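Local coordinates for uncharacterized protein (Bacteroides ovatus, PDB 3P02) that is of unknown function but combines an N-terminal DUF4973 region, probably immunoglobulin-like, with a BT_3044-like C-terminal region built on a large antiparallel sheet, at residues 64-69 / 146-151; 273-278 / 288-293. One frame throughout, in Å; residues are numbered along the deposited sequence.

Interaction 1: 64-69 / 146-151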
loop_
_atom_site.group_PDB
_atom_site.type_symbol
_atom_site.label_atom_id
_atom_site.label_comp_id
_atom_site.label_asym_id
_atom_site.label_seq_id
_atom_site.Cartn_x
_atom_site.Cartn_y
_atom_site.Cartn_z
ATOM N N ASP A 64 13.453 -9.598 -15.537
ATOM C CA ASP A 64 14.689 -8.978 -14.994
ATOM C C ASP A 64 14.520 -7.575 -14.370
ATOM O O ASP A 64 15.475 -7.025 -13.806
ATOM C CB ASP A 64 15.726 -8.844 -16.131
ATOM C CG ASP A 64 15.263 -7.961 -17.284
ATOM O OD1 ASP A 64 14.066 -7.586 -17.302
ATOM O OD2 ASP A 64 16.043 -7.780 -18.244
ATOM N N THR A 65 13.326 -6.971 -14.506
ATOM C CA THR A 65 13.115 -5.590 -14.062
ATOM C C THR A 65 13.319 -5.357 -12.593
ATOM O O THR A 65 14.013 -4.399 -12.224
ATOM C CB THR A 65 11.676 -5.154 -14.383
ATOM O OG1 THR A 65 11.419 -5.413 -15.753
ATOM C CG2 THR A 65 11.423 -3.686 -14.051
ATOM N N LEU A 66 12.705 -6.187 -11.753
ATOM C CA LEU A 66 12.753 -5.940 -10.319
ATOM C C LEU A 66 14.117 -6.039 -9.744
ATOM O O LEU A 66 14.424 -5.248 -8.838
ATOM C CB LEU A 66 11.815 -6.856 -9.539
ATOM C CG LEU A 66 10.332 -6.606 -9.775
ATOM C CD1 LEU A 66 9.513 -7.533 -8.894
ATOM C CD2 LEU A 66 9.972 -5.105 -9.568
ATOM N N ASP A 67 14.934 -7.013 -10.199
ATOM C CA ASP A 67 16.270 -7.124 -9.615
ATOM C C ASP A 67 17.066 -5.848 -9.863
ATOM O O ASP A 67 17.795 -5.411 -8.981
ATOM C CB ASP A 67 17.042 -8.354 -10.138
ATOM C CG ASP A 67 16.464 -9.694 -9.691
ATOM O OD1 ASP A 67 15.851 -9.748 -8.601
ATOM O OD2 ASP A 67 16.641 -10.691 -10.424
ATOM N N ILE A 68 16.919 -5.244 -11.040
ATOM C CA ILE A 68 17.642 -4.009 -11.379
ATOM C C ILE A 68 17.056 -2.821 -10.603
ATOM O O ILE A 68 17.816 -2.106 -9.938
ATOM C CB ILE A 68 17.599 -3.796 -12.904
ATOM C CG1 ILE A 68 18.434 -4.893 -13.565
ATOM C CG2 ILE A 68 18.113 -2.395 -13.280
ATOM C CD1 ILE A 68 18.202 -4.978 -15.136
ATOM N N LEU A 69 15.729 -2.625 -10.668
ATOM C CA LEU A 69 15.071 -1.533 -9.957
ATOM C C LEU A 69 15.412 -1.597 -8.456
ATOM O O LEU A 69 15.785 -0.585 -7.859
ATOM C CB LEU A 69 13.541 -1.611 -10.165
ATOM C CG LEU A 69 12.688 -0.599 -9.390
ATOM C CD1 LEU A 69 12.787 0.795 -10.006
ATOM C CD2 LEU A 69 11.233 -1.061 -9.320
ATOM N N THR A 146 8.506 -0.634 -20.351
ATOM C CA THR A 146 8.188 -1.388 -19.136
ATOM C C THR A 146 7.569 -0.501 -18.051
ATOM O O THR A 146 8.089 0.568 -17.734
ATOM C CB THR A 146 9.487 -2.077 -18.650
ATOM O OG1 THR A 146 9.880 -2.970 -19.694
ATOM C CG2 THR A 146 9.301 -2.889 -17.368
ATOM N N ALA A 147 6.461 -0.979 -17.472
ATOM C CA ALA A 147 5.762 -0.346 -16.351
ATOM C C ALA A 147 5.850 -1.266 -15.129
ATOM O O ALA A 147 5.824 -2.503 -15.280
ATOM C CB ALA A 147 4.293 -0.119 -16.722
ATOM N N VAL A 148 6.012 -0.692 -13.934
ATOM C CA VAL A 148 6.054 -1.508 -12.722
ATOM C C VAL A 148 4.896 -1.061 -11.850
ATOM O O VAL A 148 4.875 0.098 -11.424
ATOM C CB VAL A 148 7.391 -1.433 -11.971
ATOM C CG1 VAL A 148 7.336 -2.342 -10.733
ATOM C CG2 VAL A 148 8.543 -1.832 -12.881
ATOM N N LEU A 149 3.941 -1.962 -11.578
ATOM C CA LEU A 149 2.751 -1.600 -10.821
ATOM C C LEU A 149 2.820 -2.134 -9.413
ATOM O O LEU A 149 3.096 -3.324 -9.228
ATOM C CB LEU A 149 1.487 -2.138 -11.504
ATOM C CG LEU A 149 1.338 -1.820 -12.999
ATOM C CD1 LEU A 149 0.060 -2.467 -13.519
ATOM C CD2 LEU A 149 1.276 -0.282 -13.228
ATOM N N ARG A 150 2.556 -1.256 -8.429
ATOM C CA ARG A 150 2.567 -1.614 -7.010
ATOM C C ARG A 150 1.149 -1.561 -6.454
ATOM O O ARG A 150 0.622 -0.451 -6.326
ATOM C CB ARG A 150 3.464 -0.640 -6.228
ATOM C CG ARG A 150 4.141 -1.302 -5.045
ATOM C CD ARG A 150 4.188 -0.434 -3.823
ATOM N NE ARG A 150 3.809 -1.201 -2.638
ATOM C CZ ARG A 150 4.011 -0.803 -1.391
ATOM N NH1 ARG A 150 4.609 0.357 -1.145
ATOM N NH2 ARG A 150 3.620 -1.559 -0.381
ATOM N N PRO A 151 0.496 -2.704 -6.092
ATOM C CA PRO A 151 -0.844 -2.581 -5.498
ATOM C C PRO A 151 -0.770 -2.007 -4.078
ATOM O O PRO A 151 0.079 -2.418 -3.263
ATOM C CB PRO A 151 -1.391 -4.012 -5.479
ATOM C CG PRO A 151 -0.167 -4.905 -5.532
ATOM C CD PRO A 151 0.942 -4.119 -6.186
#

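Interaction 2: 273-278 / 288-293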
loop_
_atom_site.group_PDB
_atom_site.type_symbol
_atom_site.label_atom_id
_atom_site.label_comp_id
_atom_site.label_asym_id
_atom_site.label_seq_id
_atom_site.Cartn_x
_atom_site.Cartn_y
_atom_site.Cartn_z
ATOM N N ASP A 273 -3.364 0.015 25.227
ATOM C CA ASP A 273 -2.438 -0.101 26.360
ATOM C C ASP A 273 -1.903 -1.517 26.375
ATOM O O ASP A 273 -2.619 -2.439 26.763
ATOM C CB ASP A 273 -3.121 0.258 27.698
ATOM C CG ASP A 273 -2.191 0.335 28.900
ATOM O OD1 ASP A 273 -1.046 -0.176 28.809
ATOM O OD2 ASP A 273 -2.601 0.909 29.921
ATOM N N PHE A 274 -0.662 -1.702 25.890
ATOM C CA PHE A 274 -0.111 -3.046 25.897
ATOM C C PHE A 274 1.365 -3.068 26.131
ATOM O O PHE A 274 2.108 -2.223 25.621
ATOM C CB PHE A 274 -0.428 -3.811 24.585
ATOM C CG PHE A 274 0.159 -3.195 23.324
ATOM C CD1 PHE A 274 1.454 -3.525 22.898
ATOM C CD2 PHE A 274 -0.558 -2.275 22.583
ATOM C CE1 PHE A 274 2.003 -2.962 21.727
ATOM C CE2 PHE A 274 -0.023 -1.741 21.396
ATOM C CZ PHE A 274 1.261 -2.077 20.989
ATOM N N ASP A 275 1.806 -4.120 26.825
ATOM C CA ASP A 275 3.213 -4.415 26.970
ATOM C C ASP A 275 3.667 -5.282 25.800
ATOM O O ASP A 275 2.894 -6.092 25.289
ATOM C CB ASP A 275 3.511 -5.165 28.288
ATOM C CG ASP A 275 3.365 -4.368 29.556
ATOM O OD1 ASP A 275 3.381 -3.101 29.481
ATOM O OD2 ASP A 275 3.328 -4.994 30.636
ATOM N N PHE A 276 4.948 -5.160 25.431
ATOM C CA PHE A 276 5.569 -6.023 24.434
ATOM C C PHE A 276 7.045 -5.969 24.661
ATOM O O PHE A 276 7.543 -5.051 25.320
ATOM C CB PHE A 276 5.208 -5.639 22.993
ATOM C CG PHE A 276 5.965 -4.436 22.509
ATOM C CD1 PHE A 276 5.544 -3.144 22.840
ATOM C CD2 PHE A 276 7.122 -4.587 21.733
ATOM C CE1 PHE A 276 6.291 -2.037 22.435
ATOM C CE2 PHE A 276 7.879 -3.480 21.357
ATOM C CZ PHE A 276 7.453 -2.212 21.694
ATOM N N VAL A 277 7.759 -6.930 24.081
ATOM C CA VAL A 277 9.199 -7.001 24.230
ATOM C C VAL A 277 9.879 -6.768 22.877
ATOM O O VAL A 277 9.447 -7.354 21.867
ATOM C CB VAL A 277 9.565 -8.397 24.817
ATOM C CG1 VAL A 277 11.072 -8.618 24.853
ATOM C CG2 VAL A 277 8.962 -8.588 26.207
ATOM N N ASP A 278 10.944 -5.974 22.873
ATOM C CA ASP A 278 11.792 -5.788 21.715
ATOM C C ASP A 278 12.966 -6.741 21.960
ATOM O O ASP A 278 13.813 -6.472 22.826
ATOM C CB ASP A 278 12.238 -4.334 21.572
ATOM C CG ASP A 278 13.216 -4.111 20.434
ATOM O OD1 ASP A 278 13.863 -5.110 19.975
ATOM O OD2 ASP A 278 13.357 -2.949 20.000
ATOM N N GLU A 288 11.754 -4.539 27.721
ATOM C CA GLU A 288 10.335 -4.657 28.018
ATOM C C GLU A 288 9.688 -3.291 27.911
ATOM O O GLU A 288 9.881 -2.425 28.775
ATOM C CB GLU A 288 10.130 -5.252 29.416
ATOM C CG GLU A 288 10.726 -6.642 29.530
ATOM C CD GLU A 288 10.508 -7.350 30.856
ATOM O OE1 GLU A 288 9.858 -6.772 31.757
ATOM O OE2 GLU A 288 11.026 -8.482 30.997
ATOM N N TYR A 289 8.913 -3.118 26.856
ATOM C CA TYR A 289 8.249 -1.868 26.583
ATOM C C TYR A 289 6.740 -1.923 26.801
ATOM O O TYR A 289 6.160 -2.980 27.025
ATOM C CB TYR A 289 8.480 -1.506 25.106
ATOM C CG TYR A 289 9.871 -1.021 24.755
ATOM C CD1 TYR A 289 10.401 0.122 25.354
ATOM C CD2 TYR A 289 10.569 -1.576 23.687
ATOM C CE1 TYR A 289 11.625 0.658 24.948
ATOM C CE2 TYR A 289 11.809 -1.064 23.284
ATOM C CZ TYR A 289 12.310 0.083 23.886
ATOM O OH TYR A 289 13.562 0.559 23.545
ATOM N N ASN A 290 6.118 -0.769 26.624
ATOM C CA ASN A 290 4.673 -0.587 26.671
ATOM C C ASN A 290 4.288 0.504 25.692
ATOM O O ASN A 290 5.028 1.482 25.551
ATOM C CB ASN A 290 4.222 -0.195 28.095
ATOM C CG ASN A 290 2.736 0.161 28.158
ATOM O OD1 ASN A 290 2.326 1.311 27.914
ATOM N ND2 ASN A 290 1.905 -0.790 28.553
HETATM N N MSE A 291 3.159 0.345 25.019
HETATM C CA MSE A 291 2.612 1.422 24.177
HETATM C C MSE A 291 1.242 1.747 24.716
HETATM O O MSE A 291 0.441 0.833 24.897
HETATM C CB MSE A 291 2.546 1.021 22.689
HETATM C CG MSE A 291 3.958 0.726 22.165
HETATM SE SE MSE A 291 4.021 0.636 20.260
HETATM C CE MSE A 291 3.979 2.474 19.856
ATOM N N LYS A 292 0.991 3.023 25.006
ATOM C CA LYS A 292 -0.301 3.439 25.573
ATOM C C LYS A 292 -0.792 4.712 24.952
ATOM O O LYS A 292 -0.047 5.684 24.812
ATOM C CB LYS A 292 -0.155 3.640 27.105
ATOM C CG LYS A 292 -1.445 4.054 27.827
ATOM C CD LYS A 292 -1.255 4.057 29.352
ATOM C CE LYS A 292 -2.545 4.410 30.087
ATOM N NZ LYS A 292 -3.634 3.381 29.890
ATOM N N GLY A 293 -2.070 4.757 24.684
ATOM C CA GLY A 293 -2.635 5.983 24.128
ATOM C C GLY A 293 -3.633 5.697 23.037
ATOM O O GLY A 293 -4.462 4.792 23.163
HETATM O O HOH W 1 14.423 -0.710 21.331
#

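Interaction 1: 64-69 / 146-151
Thr65, in the first turn of helix 65-74, and Val148, on strand 146-154, reach toward each other tip to tip, Thr65 CG2 meeting Val148 CG2 at 3.6 Å. A chi1 of -52° sets Thr65 OG1 beside the backbone N and swings CG2 to the far side of CB from that N; on Val148 the branch opposite the N is CG1, while CG2 lies beside the N and faces the threonine. CG1 serves the leucines instead. Leu66 crosses obliquely, its CD2 4.0 Å from Val148 CG1, and Leu69 CD2, from a side chain deposited in two conformers, lies farther from Val148 CG1 at 4.3 Å. This apolar knot is the closely packed part, with Leu66 and Val148 buried and both also resting on Ala123 of the adjoining strand 122-130. Toward Thr146 the contact thins. Thr146 CG2 approaches Thr65 OG1 at 3.7 Å, a van der Waals touch between two partly exposed threonines. With only 157 Å² buried and the axes 10.8 Å apart, a few side-chain ends bridge the gap. The geometry is that of a short helix laid across a beta sheet, its axis at 80° to the strand, packing on part of one face of the mixed sheet in which strand 146-154 pairs with 25-30 and 122-130.

Interaction 2: 273-278 / 288-293
Two neighbouring strands of an antiparallel beta hairpin, 262-278 and 287-302, meet here, and one face of the ladder is mainly polar, the other mainly aromatic. Phe274 pairs with Met291 and Phe276 with Tyr289 as hydrogen-bonded pairs; the Phe274 N to Met291 O bond is 2.9 Å long. On the polar face the amide of Asn290 bridges two aspartates. Asn290 ND2 gives an almost straight bond (178°) to Asp273 OD1 at 3.0 Å and a second one to Asp275 OD1 at 2.9 Å; these two bonds hold the amide's rotation, and both carboxylates stand nearly perpendicular to its plane. Asp273 CG lies anti to the backbone N (chi1 -173°), directing Asp273 OD2 to Lys292 NZ, a 2.7 Å salt bridge entering from above the carboxylate plane. An alanine in place of Asp273 would probably leave the Lys292 ammonium without this mate and Asn290 ND2 without one of its two aspartate acceptors. Asp275 OD2 is taken by Tyr244 OH. On the aromatic face Met291, present as selenomethionine, lays CB over the Phe274 ring, a CH-pi contact 4.1 Å from the centroid, and its selenium lies obliquely to the rings of both Phe274 and Phe276, a Met-aromatic contact with each. Tyr289 CB covers one face of the Phe276 ring, with Phe276 CE1 at 3.5 Å. Farther along, a water joins Tyr289 OH to Asp278 OD2, which also binds Arg200 and Ser281. In the ten-strand antiparallel sheet, strand 242-255 flanks 262-278 and strand 166-170 flanks 287-302, while Phe178 of strand 176-178 packs against Phe276, Tyr289 and Met291.

Along the chain the two contacts come in series, neither nested nor crossed. Interaction 1 closes first: 76 residues separate 64-69 from 146-151, including strands 95-98, 104-112 and 122-130, before strand 146-154 returns beneath the helix, tying distant parts of the N-terminal half together. From there the chain passes through the strands of the large antiparallel sheet, and interaction 2 closes a far shorter loop of nine residues between 273-278 and 288-293, the hairpin itself. The contacts lie on opposite sides of the chain's centre, with their own centres 38 Å apart and nearest atoms about 21 Å apart, and each belongs to a different sheet.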